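Local atomic coordinates of 6'''-hydroxyparomomycin C oxidase (Microbacterium trichothecenolyticum, PDB entry 7DVE), a protein that catalyses the FAD-dependent oxidation of the C3 hydroxyl of the sugar in C-glycosides such as isoorientin and mangiferin, reducing oxygen to hydrogen peroxide. Residues S138-F143 with G148-L153; R178-A183 with R306-T311; S325-V330 with A361-I366; T448-M451 with G457-V460. All blocks are in the same frame, centred on the assembly; numbering follows the deposited sequence.

How the interactions relate
From the N terminus the four contacts follow in series; none nests within or crosses another. Interaction 1 closes a short link at helices 142-145 and 149-161. Interaction 2 closes a much longer stretch, tying helix 176-183 to the end of strand 300-307 in the antiparallel sheet. Interaction 3 joins the two loops that precede strands 330-333 and 366-373 of that sheet. It abuts interaction 2, where Met-307 N probably bonds Ser-365 O and Phe-310 packs against Pro-363. Interaction 4 closes a tight loop before strand 473-475, on the FAD-binding side. It meets interaction 1 through Phe-143 and Met-451, but its centre is about 43 Å from that of interaction 2.

Interaction 1: residues S138-F143 with G148-L153; sequences SERIGF and GELDEL
Arg-140 reaches from the loop ahead of helix 142-145 to Asp-151 in helix 149-161, and the two form a salt bridge. Arg-140 NH2 lies 2.8 Å from Asp-151 OD1 in a fairly straight bond, N-H...O 160°. The oxygen sits at the guanidinium edge, in its plane, whereas the nitrogen meets OD1 from above the carboxylate; the two flat groups are turned 70° against each other. A water adds a second path, accepting from Arg-140 NH1 at 2.9 Å and donating to Asp-151 OD1 at 2.8 Å. Arg-140 NH2 has a further salt bridge to Asp-145, and NH1 bonds Pro-135 O, so the rotation of the guanidinium is fixed from several directions. All this spans two consecutive helices joined by a tight link, with Ile-141 and Gly-148 at their N-caps; the positive phi of Gly-148 takes the chain out of one helical run just before the next begins. The apolar part belongs to Leu-150. Its CD2 lies over one guanidinium face, displaced toward the rim, and comes to 3.7 Å from Arg-140 NH2. The side chain is swung there by chi1 of 175°, which sets CG anti to the backbone N. The same methyl approaches the backbone, lying 3.9 Å from Ile-141 O, and the Leu-150 side chain also touches Leu-144 and Asp-145 of helix 142-145.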
loop_
_atom_site.group_PDB
_atom_site.type_symbol
_atom_site.label_atom_id
_atom_site.label_comp_id
_atom_site.label_asym_id
_atom_site.label_seq_id
_atom_site.Cartn_x
_atom_site.Cartn_y
_atom_site.Cartn_z
ATOM N N SER A 138 -19.289 -5.632 0.422
ATOM C CA SER A 138 -18.729 -6.508 -0.613
ATOM C C SER A 138 -17.211 -6.400 -0.765
ATOM O O SER A 138 -16.617 -7.305 -1.353
ATOM C CB SER A 138 -19.403 -6.236 -1.975
ATOM O OG SER A 138 -19.064 -4.927 -2.461
ATOM N N GLU A 139 -16.559 -5.361 -0.244
ATOM C CA GLU A 139 -15.095 -5.398 -0.243
ATOM C C GLU A 139 -14.509 -6.494 0.640
ATOM O O GLU A 139 -13.300 -6.743 0.546
ATOM C CB GLU A 139 -14.469 -4.084 0.237
ATOM C CG GLU A 139 -15.233 -2.820 -0.042
ATOM C CD GLU A 139 -14.560 -1.623 0.615
ATOM O OE1 GLU A 139 -14.758 -1.421 1.833
ATOM O OE2 GLU A 139 -13.812 -0.899 -0.064
ATOM N N ARG A 140 -15.292 -7.098 1.529
ATOM C CA ARG A 140 -14.746 -8.000 2.530
ATOM C C ARG A 140 -14.597 -9.395 1.957
ATOM O O ARG A 140 -15.478 -9.886 1.242
ATOM C CB ARG A 140 -15.641 -8.032 3.773
ATOM C CG ARG A 140 -15.684 -6.686 4.504
ATOM C CD ARG A 140 -16.576 -6.714 5.731
ATOM N NE ARG A 140 -16.101 -7.609 6.777
ATOM C CZ ARG A 140 -15.389 -7.240 7.838
ATOM N NH1 ARG A 140 -14.918 -6.012 7.962
ATOM N NH2 ARG A 140 -15.156 -8.126 8.807
ATOM N N ILE A 141 -13.481 -10.042 2.279
ATOM C CA ILE A 141 -13.281 -11.406 1.800
ATOM C C ILE A 141 -14.200 -12.328 2.609
ATOM O O ILE A 141 -14.028 -12.518 3.818
ATOM C CB ILE A 141 -11.810 -11.824 1.882
ATOM C CG1 ILE A 141 -10.977 -10.921 0.959
ATOM C CG2 ILE A 141 -11.660 -13.246 1.431
ATOM C CD1 ILE A 141 -9.522 -10.760 1.347
ATOM N N GLY A 142 -15.193 -12.898 1.932
ATOM C CA GLY A 142 -16.278 -13.558 2.634
ATOM C C GLY A 142 -15.863 -14.841 3.325
ATOM O O GLY A 142 -16.308 -15.120 4.445
ATOM N N PHE A 143 -15.032 -15.658 2.672
ATOM C CA PHE A 143 -14.645 -16.904 3.325
ATOM C C PHE A 143 -13.767 -16.653 4.542
ATOM O O PHE A 143 -13.677 -17.524 5.411
ATOM C CB PHE A 143 -13.962 -17.874 2.354
ATOM C CG PHE A 143 -12.813 -17.293 1.567
ATOM C CD1 PHE A 143 -11.533 -17.236 2.106
ATOM C CD2 PHE A 143 -13.007 -16.860 0.261
ATOM C CE1 PHE A 143 -10.467 -16.732 1.366
ATOM C CE2 PHE A 143 -11.941 -16.353 -0.490
ATOM C CZ PHE A 143 -10.673 -16.287 0.061
ATOM N N GLY A 148 -15.091 -15.393 11.343
ATOM C CA GLY A 148 -14.625 -14.422 12.300
ATOM C C GLY A 148 -13.143 -14.132 12.216
ATOM O O GLY A 148 -12.659 -13.226 12.910
ATOM N N GLU A 149 -12.399 -14.852 11.376
ATOM C CA GLU A 149 -10.959 -14.627 11.351
ATOM C C GLU A 149 -10.602 -13.291 10.726
ATOM O O GLU A 149 -9.555 -12.723 11.061
ATOM C CB GLU A 149 -10.226 -15.745 10.610
ATOM C CG GLU A 149 -8.706 -15.592 10.713
ATOM C CD GLU A 149 -7.912 -16.672 9.992
ATOM O OE1 GLU A 149 -8.417 -17.247 8.989
ATOM O OE2 GLU A 149 -6.766 -16.932 10.448
ATOM N N LEU A 150 -11.431 -12.773 9.819
ATOM C CA LEU A 150 -11.069 -11.512 9.172
ATOM C C LEU A 150 -10.912 -10.400 10.208
ATOM O O LEU A 150 -9.922 -9.666 10.185
ATOM C CB LEU A 150 -12.100 -11.139 8.096
ATOM C CG LEU A 150 -11.955 -9.773 7.381
ATOM C CD1 LEU A 150 -10.549 -9.547 6.901
ATOM C CD2 LEU A 150 -12.939 -9.626 6.220
ATOM N N ASP A 151 -11.850 -10.294 11.151
ATOM C CA ASP A 151 -11.773 -9.240 12.167
ATOM C C ASP A 151 -10.527 -9.379 13.048
ATOM O O ASP A 151 -9.846 -8.383 13.330
ATOM C CB ASP A 151 -13.042 -9.246 13.019
ATOM C CG ASP A 151 -14.202 -8.515 12.340
ATOM O OD1 ASP A 151 -13.974 -7.846 11.306
ATOM O OD2 ASP A 151 -15.347 -8.618 12.825
ATOM N N GLU A 152 -10.193 -10.608 13.460
ATOM C CA GLU A 152 -8.967 -10.818 14.230
ATOM C C GLU A 152 -7.716 -10.459 13.419
ATOM O O GLU A 152 -6.775 -9.848 13.953
ATOM C CB GLU A 152 -8.913 -12.264 14.742
ATOM C CG GLU A 152 -7.535 -12.706 15.210
ATOM C CD GLU A 152 -7.445 -14.194 15.474
ATOM O OE1 GLU A 152 -7.932 -14.635 16.530
ATOM O OE2 GLU A 152 -6.895 -14.935 14.629
ATOM N N LEU A 153 -7.689 -10.792 12.121
ATOM C CA LEU A 153 -6.534 -10.404 11.308
ATOM C C LEU A 153 -6.435 -8.888 11.155
ATOM O O LEU A 153 -5.335 -8.323 11.176
ATOM C CB LEU A 153 -6.596 -11.067 9.932
ATOM C CG LEU A 153 -6.511 -12.594 9.979
ATOM C CD1 LEU A 153 -6.519 -13.153 8.557
ATOM C CD2 LEU A 153 -5.279 -13.037 10.764
HETATM O O HOH W 1 -14.409 -5.196 10.676
#

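Interaction 2: residues R178-A183 with R306-T311; sequences RERLAA and RMRDFT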
loop_
_atom_site.group_PDB
_atom_site.type_symbol
_atom_site.label_atom_id
_atom_site.label_comp_id
_atom_site.label_asym_id
_atom_site.label_seq_id
_atom_site.Cartn_x
_atom_site.Cartn_y
_atom_site.Cartn_z
ATOM N N ARG A 178 -15.926 16.432 10.403
ATOM C CA ARG A 178 -16.810 15.330 10.776
ATOM C C ARG A 178 -18.204 15.838 11.140
ATOM O O ARG A 178 -19.211 15.253 10.731
ATOM C CB ARG A 178 -16.169 14.549 11.932
ATOM C CG ARG A 178 -16.764 13.186 12.190
ATOM C CD ARG A 178 -15.998 12.424 13.285
ATOM N NE ARG A 178 -16.126 12.983 14.634
ATOM C CZ ARG A 178 -15.187 13.693 15.255
ATOM N NH1 ARG A 178 -14.078 14.081 14.632
ATOM N NH2 ARG A 178 -15.368 14.031 16.532
ATOM N N GLU A 179 -18.279 16.947 11.873
ATOM C CA GLU A 179 -19.566 17.550 12.223
ATOM C C GLU A 179 -20.343 17.952 10.976
ATOM O O GLU A 179 -21.540 17.638 10.828
ATOM C CB GLU A 179 -19.321 18.785 13.084
ATOM C CG GLU A 179 -20.072 18.871 14.369
ATOM C CD GLU A 179 -19.645 20.110 15.156
ATOM O OE1 GLU A 179 -20.124 20.291 16.308
ATOM O OE2 GLU A 179 -18.854 20.912 14.601
ATOM N N ARG A 180 -19.677 18.679 10.076
ATOM C CA ARG A 180 -20.358 19.188 8.894
ATOM C C ARG A 180 -20.815 18.051 7.986
ATOM O O ARG A 180 -21.902 18.120 7.401
ATOM C CB ARG A 180 -19.447 20.167 8.167
ATOM C CG ARG A 180 -19.388 21.497 8.875
ATOM C CD ARG A 180 -18.332 22.411 8.301
ATOM N NE ARG A 180 -17.999 23.452 9.261
ATOM C CZ ARG A 180 -17.513 24.640 8.935
ATOM N NH1 ARG A 180 -17.246 24.954 7.675
ATOM N NH2 ARG A 180 -17.288 25.534 9.895
ATOM N N LEU A 181 -20.021 16.983 7.877
ATOM C CA LEU A 181 -20.430 15.852 7.045
ATOM C C LEU A 181 -21.585 15.096 7.685
ATOM O O LEU A 181 -22.558 14.743 7.009
ATOM C CB LEU A 181 -19.246 14.919 6.810
ATOM C CG LEU A 181 -18.151 15.562 5.970
ATOM C CD1 LEU A 181 -17.052 14.558 5.739
ATOM C CD2 LEU A 181 -18.744 16.052 4.656
ATOM N N ALA A 182 -21.497 14.839 8.993
ATOM C CA ALA A 182 -22.573 14.146 9.688
ATOM C C ALA A 182 -23.887 14.882 9.517
ATOM O O ALA A 182 -24.943 14.252 9.438
ATOM C CB ALA A 182 -22.225 13.994 11.175
ATOM N N ALA A 183 -23.840 16.213 9.450
ATOM C CA ALA A 183 -25.065 16.990 9.254
ATOM C C ALA A 183 -25.856 16.523 8.034
ATOM O O ALA A 183 -27.089 16.486 8.067
ATOM C CB ALA A 183 -24.727 18.475 9.107
ATOM N N ARG A 306 -12.494 25.386 0.460
ATOM C CA ARG A 306 -12.165 26.314 1.527
ATOM C C ARG A 306 -13.241 26.237 2.602
ATOM O O ARG A 306 -14.402 26.585 2.354
ATOM C CB ARG A 306 -12.051 27.736 0.987
ATOM C CG ARG A 306 -11.786 28.769 2.069
ATOM C CD ARG A 306 -11.801 30.184 1.493
ATOM N NE ARG A 306 -10.428 30.577 1.206
ATOM C CZ ARG A 306 -9.872 30.525 0.005
ATOM N NH1 ARG A 306 -10.586 30.228 -1.074
ATOM N NH2 ARG A 306 -8.566 30.760 -0.114
ATOM N N MET A 307 -12.859 25.792 3.790
ATOM C CA MET A 307 -13.818 25.689 4.890
ATOM C C MET A 307 -14.374 27.058 5.284
ATOM O O MET A 307 -13.628 28.032 5.431
ATOM C CB MET A 307 -13.152 25.035 6.092
ATOM C CG MET A 307 -13.307 23.538 6.082
ATOM S SD MET A 307 -12.911 22.803 7.660
ATOM C CE MET A 307 -11.793 23.981 8.388
ATOM N N ARG A 308 -15.690 27.127 5.461
ATOM C CA ARG A 308 -16.362 28.344 5.894
ATOM C C ARG A 308 -16.454 28.382 7.427
ATOM O O ARG A 308 -16.259 27.371 8.111
ATOM C CB ARG A 308 -17.767 28.410 5.285
ATOM C CG ARG A 308 -18.583 27.116 5.543
ATOM C CD ARG A 308 -20.081 27.219 5.207
ATOM N NE ARG A 308 -20.289 27.236 3.759
ATOM C CZ ARG A 308 -20.601 26.171 3.027
ATOM N NH1 ARG A 308 -20.713 24.963 3.570
ATOM N NH2 ARG A 308 -20.766 26.315 1.711
ATOM N N ASP A 309 -16.797 29.562 7.956
ATOM C CA ASP A 309 -17.015 29.789 9.393
ATOM C C ASP A 309 -15.892 29.181 10.223
ATOM O O ASP A 309 -16.074 28.253 11.006
ATOM C CB ASP A 309 -18.367 29.251 9.840
ATOM C CG ASP A 309 -19.496 29.780 8.999
ATOM O OD1 ASP A 309 -19.351 30.902 8.436
ATOM O OD2 ASP A 309 -20.512 29.055 8.892
ATOM N N PHE A 310 -14.725 29.742 10.026
ATOM C CA PHE A 310 -13.460 29.154 10.429
ATOM C C PHE A 310 -12.886 30.091 11.479
ATOM O O PHE A 310 -12.330 31.140 11.140
ATOM C CB PHE A 310 -12.565 29.028 9.199
ATOM C CG PHE A 310 -11.258 28.358 9.444
ATOM C CD1 PHE A 310 -11.182 26.987 9.585
ATOM C CD2 PHE A 310 -10.091 29.103 9.503
ATOM C CE1 PHE A 310 -9.956 26.357 9.783
ATOM C CE2 PHE A 310 -8.861 28.487 9.709
ATOM C CZ PHE A 310 -8.792 27.108 9.839
ATOM N N THR A 311 -13.065 29.747 12.751
ATOM C CA THR A 311 -12.494 30.560 13.820
ATOM C C THR A 311 -10.980 30.477 13.724
ATOM O O THR A 311 -10.425 29.383 13.842
ATOM C CB THR A 311 -12.974 30.092 15.187
ATOM O OG1 THR A 311 -14.401 30.090 15.207
ATOM C CG2 THR A 311 -12.495 31.022 16.269
#
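Arg-180, on helix 176-183, drives its extended side chain into the backbone that leaves strand 300-307, an element of the large antiparallel sheet that in GMC oxidoreductases forms much of the substrate-binding domain. The tight part is one carbonyl: Arg-308 O is gripped end-on by both terminal nitrogens, with Arg-180 NH1 at 2.6 Å and Arg-180 NH2 at 2.8 Å. Both come from the same face of the carbonyl plane, and the oxygen lies in the plane of the guanidinium. Sharing one acceptor bends the N-H...O angles to 145° and 138°. On the inner side Met-307 is buried, its CB 4.4 Å from Arg-180 NH1, and its side chain also rests on Ile-176 and Val-177 of the helix. Arg-180 NH1 has a second acceptor in Ile-426 O, which ties the helix to a neighbouring loop as well. Toward the surface the contact slackens. Exposed Asp-309 gives Arg-180 NH2 a weak bond through its backbone oxygen, and its carboxylate stays apart, OD2 being 4.9 Å from Arg-180 NH2. Arg-308 turns its own charge elsewhere, bonding Lys-424 O through NH1; the chain bends at chi3 (73°), and the two guanidinium groups do not meet. Of the Arg-308 side chain, it is the aliphatic stem that comes close, with CG 3.3 Å from Arg-180 NH1.

Interaction 3: residues S325-V330 with A361-I366; sequences SEYTGV and AAPGSI
Tyr-327 lays one face of its ring against the type II beta turn that runs from Ala-362 to Ser-365, in the loop before strand 366-373. At the start of the turn Ala-362 O accepts from both the backbone N and the hydroxyl of one residue. Ser-365 OG lies 2.7 Å from Ala-362 O; this hydroxyl bond lies in the carbonyl plane and holds the turn closed from within. Pro-363 comes next and meets the far end of the tyrosine: its CB is 3.6 Å from Tyr-327 OH, and its carbonyl carbon stands over the ring centre. Gly-364 follows with the closest approach to the ring. Its CA lies 4.0 Å from the centroid of the Tyr-327 ring and 26° off the normal, a CH-pi contact displaced toward CG. Positive phi (90°) suits glycine here, and a beta carbon would run into Tyr-327 CG. The tyrosine reaches this place with CG beside the backbone N, chi1 -62°. Gly-364 O then accepts a hydrogen bond from a water at 2.8 Å, and that water is 2.6 Å from Thr-328 OG1. Beyond it, Ser-365 probably adds a backbone bond to strand 300-307. A serine in place of Tyr-327 would probably leave Gly-364 CA and Pro-363 CB without their cover and open a gap between the two loops. With no direct hydrogen bond between the segments, they are held by ring-face packing and one bridging water, so close fit matters more here than charge.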
loop_
_atom_site.group_PDB
_atom_site.type_symbol
_atom_site.label_atom_id
_atom_site.label_comp_id
_atom_site.label_asym_id
_atom_site.label_seq_id
_atom_site.Cartn_x
_atom_site.Cartn_y
_atom_site.Cartn_z
ATOM N N SER A 325 1.569 18.815 10.401
ATOM C CA SER A 325 0.828 19.828 11.114
ATOM C C SER A 325 -0.446 19.212 11.682
ATOM O O SER A 325 -0.839 18.090 11.340
ATOM C CB SER A 325 0.469 20.961 10.178
ATOM O OG SER A 325 -0.425 20.419 9.211
ATOM N N GLU A 326 -1.120 19.972 12.538
ATOM C CA GLU A 326 -2.306 19.478 13.222
ATOM C C GLU A 326 -3.398 20.484 12.948
ATOM O O GLU A 326 -3.602 21.408 13.734
ATOM C CB GLU A 326 -2.025 19.262 14.719
ATOM C CG GLU A 326 -0.927 18.170 14.871
ATOM C CD GLU A 326 -0.649 17.728 16.283
ATOM O OE1 GLU A 326 -1.542 17.837 17.145
ATOM O OE2 GLU A 326 0.483 17.264 16.523
ATOM N N TYR A 327 -4.070 20.315 11.814
ATOM C CA TYR A 327 -5.202 21.165 11.474
ATOM C C TYR A 327 -6.469 20.328 11.580
ATOM O O TYR A 327 -6.852 19.965 12.693
ATOM C CB TYR A 327 -5.025 21.812 10.087
ATOM C CG TYR A 327 -3.802 22.724 10.022
ATOM C CD1 TYR A 327 -3.591 23.717 10.977
ATOM C CD2 TYR A 327 -2.855 22.585 9.019
ATOM C CE1 TYR A 327 -2.475 24.531 10.929
ATOM C CE2 TYR A 327 -1.738 23.402 8.966
ATOM C CZ TYR A 327 -1.553 24.362 9.913
ATOM O OH TYR A 327 -0.433 25.152 9.854
ATOM N N THR A 328 -7.123 20.010 10.465
ATOM C CA THR A 328 -8.397 19.304 10.524
ATOM C C THR A 328 -8.246 17.790 10.569
ATOM O O THR A 328 -9.233 17.101 10.839
ATOM C CB THR A 328 -9.303 19.662 9.320
ATOM O OG1 THR A 328 -8.623 19.384 8.094
ATOM C CG2 THR A 328 -9.743 21.118 9.354
ATOM N N GLY A 329 -7.059 17.249 10.313
ATOM C CA GLY A 329 -6.903 15.807 10.351
ATOM C C GLY A 329 -7.377 15.125 9.075
ATOM O O GLY A 329 -7.296 15.673 7.965
ATOM N N VAL A 330 -7.859 13.892 9.251
ATOM C CA VAL A 330 -8.371 13.052 8.174
ATOM C C VAL A 330 -9.686 12.446 8.655
ATOM O O VAL A 330 -9.734 11.825 9.724
ATOM C CB VAL A 330 -7.372 11.938 7.772
ATOM C CG1 VAL A 330 -7.858 11.174 6.549
ATOM C CG2 VAL A 330 -5.978 12.510 7.499
ATOM N N ALA A 361 -2.765 33.118 4.851
ATOM C CA ALA A 361 -3.588 33.964 5.705
ATOM C C ALA A 361 -4.404 33.167 6.721
ATOM O O ALA A 361 -4.804 33.721 7.750
ATOM C CB ALA A 361 -4.541 34.801 4.848
ATOM N N ALA A 362 -4.691 31.895 6.448
ATOM C CA ALA A 362 -5.633 31.115 7.256
ATOM C C ALA A 362 -5.238 29.654 7.196
ATOM O O ALA A 362 -5.926 28.833 6.584
ATOM C CB ALA A 362 -7.063 31.318 6.759
ATOM N N PRO A 363 -4.114 29.284 7.804
ATOM C CA PRO A 363 -3.646 27.900 7.691
ATOM C C PRO A 363 -4.692 26.925 8.209
ATOM O O PRO A 363 -5.380 27.189 9.196
ATOM C CB PRO A 363 -2.370 27.873 8.542
ATOM C CG PRO A 363 -2.430 29.082 9.376
ATOM C CD PRO A 363 -3.220 30.104 8.639
ATOM N N GLY A 364 -4.830 25.808 7.496
ATOM C CA GLY A 364 -5.787 24.783 7.829
ATOM C C GLY A 364 -7.155 24.935 7.193
ATOM O O GLY A 364 -7.968 24.019 7.312
ATOM N N SER A 365 -7.432 26.040 6.495
ATOM C CA SER A 365 -8.784 26.272 5.991
ATOM C C SER A 365 -9.073 25.619 4.639
ATOM O O SER A 365 -10.245 25.444 4.305
ATOM C CB SER A 365 -9.062 27.772 5.902
ATOM O OG SER A 365 -8.114 28.397 5.075
ATOM N N ILE A 366 -8.055 25.265 3.860
ATOM C CA ILE A 366 -8.235 24.549 2.597
ATOM C C ILE A 366 -8.072 23.064 2.867
ATOM O O ILE A 366 -7.042 22.642 3.405
ATOM C CB ILE A 366 -7.214 25.008 1.535
ATOM C CG1 ILE A 366 -7.187 26.536 1.371
ATOM C CG2 ILE A 366 -7.481 24.317 0.222
ATOM C CD1 ILE A 366 -8.504 27.149 1.157
HETATM O O HOH W 2 -6.968 21.400 7.663
#

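Interaction 4: residues T448-M451 with G457-V460; sequences TVRM and GASV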
loop_
_atom_site.group_PDB
_atom_site.type_symbol
_atom_site.label_atom_id
_atom_site.label_comp_id
_atom_site.label_asym_id
_atom_site.label_seq_id
_atom_site.Cartn_x
_atom_site.Cartn_y
_atom_site.Cartn_z
ATOM N N THR A 448 -3.562 -9.160 -8.541
ATOM C CA THR A 448 -2.706 -9.835 -9.516
ATOM C C THR A 448 -2.199 -11.180 -9.020
ATOM O O THR A 448 -1.731 -11.990 -9.834
ATOM C CB THR A 448 -1.512 -8.957 -9.892
ATOM O OG1 THR A 448 -0.859 -8.530 -8.699
ATOM C CG2 THR A 448 -1.964 -7.734 -10.691
ATOM N N VAL A 449 -2.270 -11.430 -7.712
ATOM C CA VAL A 449 -1.889 -12.718 -7.137
ATOM C C VAL A 449 -2.921 -13.102 -6.089
ATOM O O VAL A 449 -2.576 -13.428 -4.950
ATOM C CB VAL A 449 -0.470 -12.667 -6.543
ATOM C CG1 VAL A 449 0.559 -12.636 -7.671
ATOM C CG2 VAL A 449 -0.303 -11.456 -5.638
ATOM N N ARG A 450 -4.191 -13.083 -6.481
ATOM C CA ARG A 450 -5.293 -13.101 -5.529
ATOM C C ARG A 450 -5.440 -14.458 -4.843
ATOM O O ARG A 450 -5.181 -15.519 -5.428
ATOM C CB ARG A 450 -6.603 -12.725 -6.241
ATOM C CG ARG A 450 -6.754 -13.432 -7.527
ATOM C CD ARG A 450 -8.184 -13.785 -7.912
ATOM N NE ARG A 450 -9.051 -12.692 -8.336
ATOM C CZ ARG A 450 -10.101 -12.863 -9.127
ATOM N NH1 ARG A 450 -10.393 -14.051 -9.634
ATOM N NH2 ARG A 450 -10.898 -11.829 -9.385
ATOM N N MET A 451 -5.883 -14.408 -3.591
ATOM C CA MET A 451 -6.155 -15.618 -2.840
ATOM C C MET A 451 -7.545 -16.138 -3.183
ATOM O O MET A 451 -8.457 -15.367 -3.503
ATOM C CB MET A 451 -6.028 -15.348 -1.334
ATOM C CG MET A 451 -7.192 -14.579 -0.720
ATOM S SD MET A 451 -7.231 -14.698 1.087
ATOM C CE MET A 451 -5.489 -14.873 1.486
ATOM N N GLY A 457 -7.974 -22.225 -10.943
ATOM C CA GLY A 457 -7.563 -21.381 -12.040
ATOM C C GLY A 457 -7.858 -19.912 -11.850
ATOM O O GLY A 457 -7.255 -19.082 -12.529
ATOM N N ALA A 458 -8.743 -19.561 -10.919
ATOM C CA ALA A 458 -9.156 -18.183 -10.729
ATOM C C ALA A 458 -8.435 -17.493 -9.570
ATOM O O ALA A 458 -8.830 -16.391 -9.189
ATOM C CB ALA A 458 -10.674 -18.129 -10.530
ATOM N N SER A 459 -7.390 -18.107 -9.009
ATOM C CA SER A 459 -6.614 -17.505 -7.928
ATOM C C SER A 459 -5.164 -17.954 -8.040
ATOM O O SER A 459 -4.867 -19.009 -8.601
ATOM C CB SER A 459 -7.170 -17.883 -6.530
ATOM O OG SER A 459 -7.243 -19.300 -6.335
ATOM N N VAL A 460 -4.262 -17.163 -7.464
ATOM C CA VAL A 460 -2.841 -17.501 -7.424
ATOM C C VAL A 460 -2.457 -18.203 -6.114
ATOM O O VAL A 460 -1.532 -19.023 -6.086
ATOM C CB VAL A 460 -1.987 -16.237 -7.664
ATOM C CG1 VAL A 460 -0.530 -16.488 -7.365
ATOM C CG2 VAL A 460 -2.125 -15.799 -9.122
#
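The carbonyl oxygen of Arg-450 accepts from Val-460 N at 2.8 Å, and Ser-459 CB packs against the same oxygen at 3.3 Å. The side chain of Arg-450 then turns back to bond the other segment a second time: Arg-450 NH1 donates to Ala-458 O at 2.8 Å, almost straight at 174°. This bond lies in both the carbonyl plane and the guanidinium plane. It is reached with CG wedged between the backbone N and the carbonyl carbon (chi1 45°) and further bends at chi2 and chi3, and the guanidinium also makes a cation-pi contact with Tyr-294. Apolar contact continues at Val-460, which sets CB 3.6 Å from Val-449 CA and CG1 3.9 Å from Val-449 CB, while its CG2 borders Thr-448 O. The two segments run at 93° to each other, so they make a compact bend in the loop between strands 427-436 and 473-475. This loop also carries His-444, the probable proton acceptor, and the Val-449 side chain is about 9 Å from FAD. Ser-459 OG bonds Trp-468 NE1, tying 457-460 to a later part of the loop. A leucine in place of Arg-450 would probably leave Ala-458 O without this donor and Tyr-294 without its cation. One residue thus bonds both through its backbone and through its charged end, which implies a bend held by directed polar bonds as well as by valine packing.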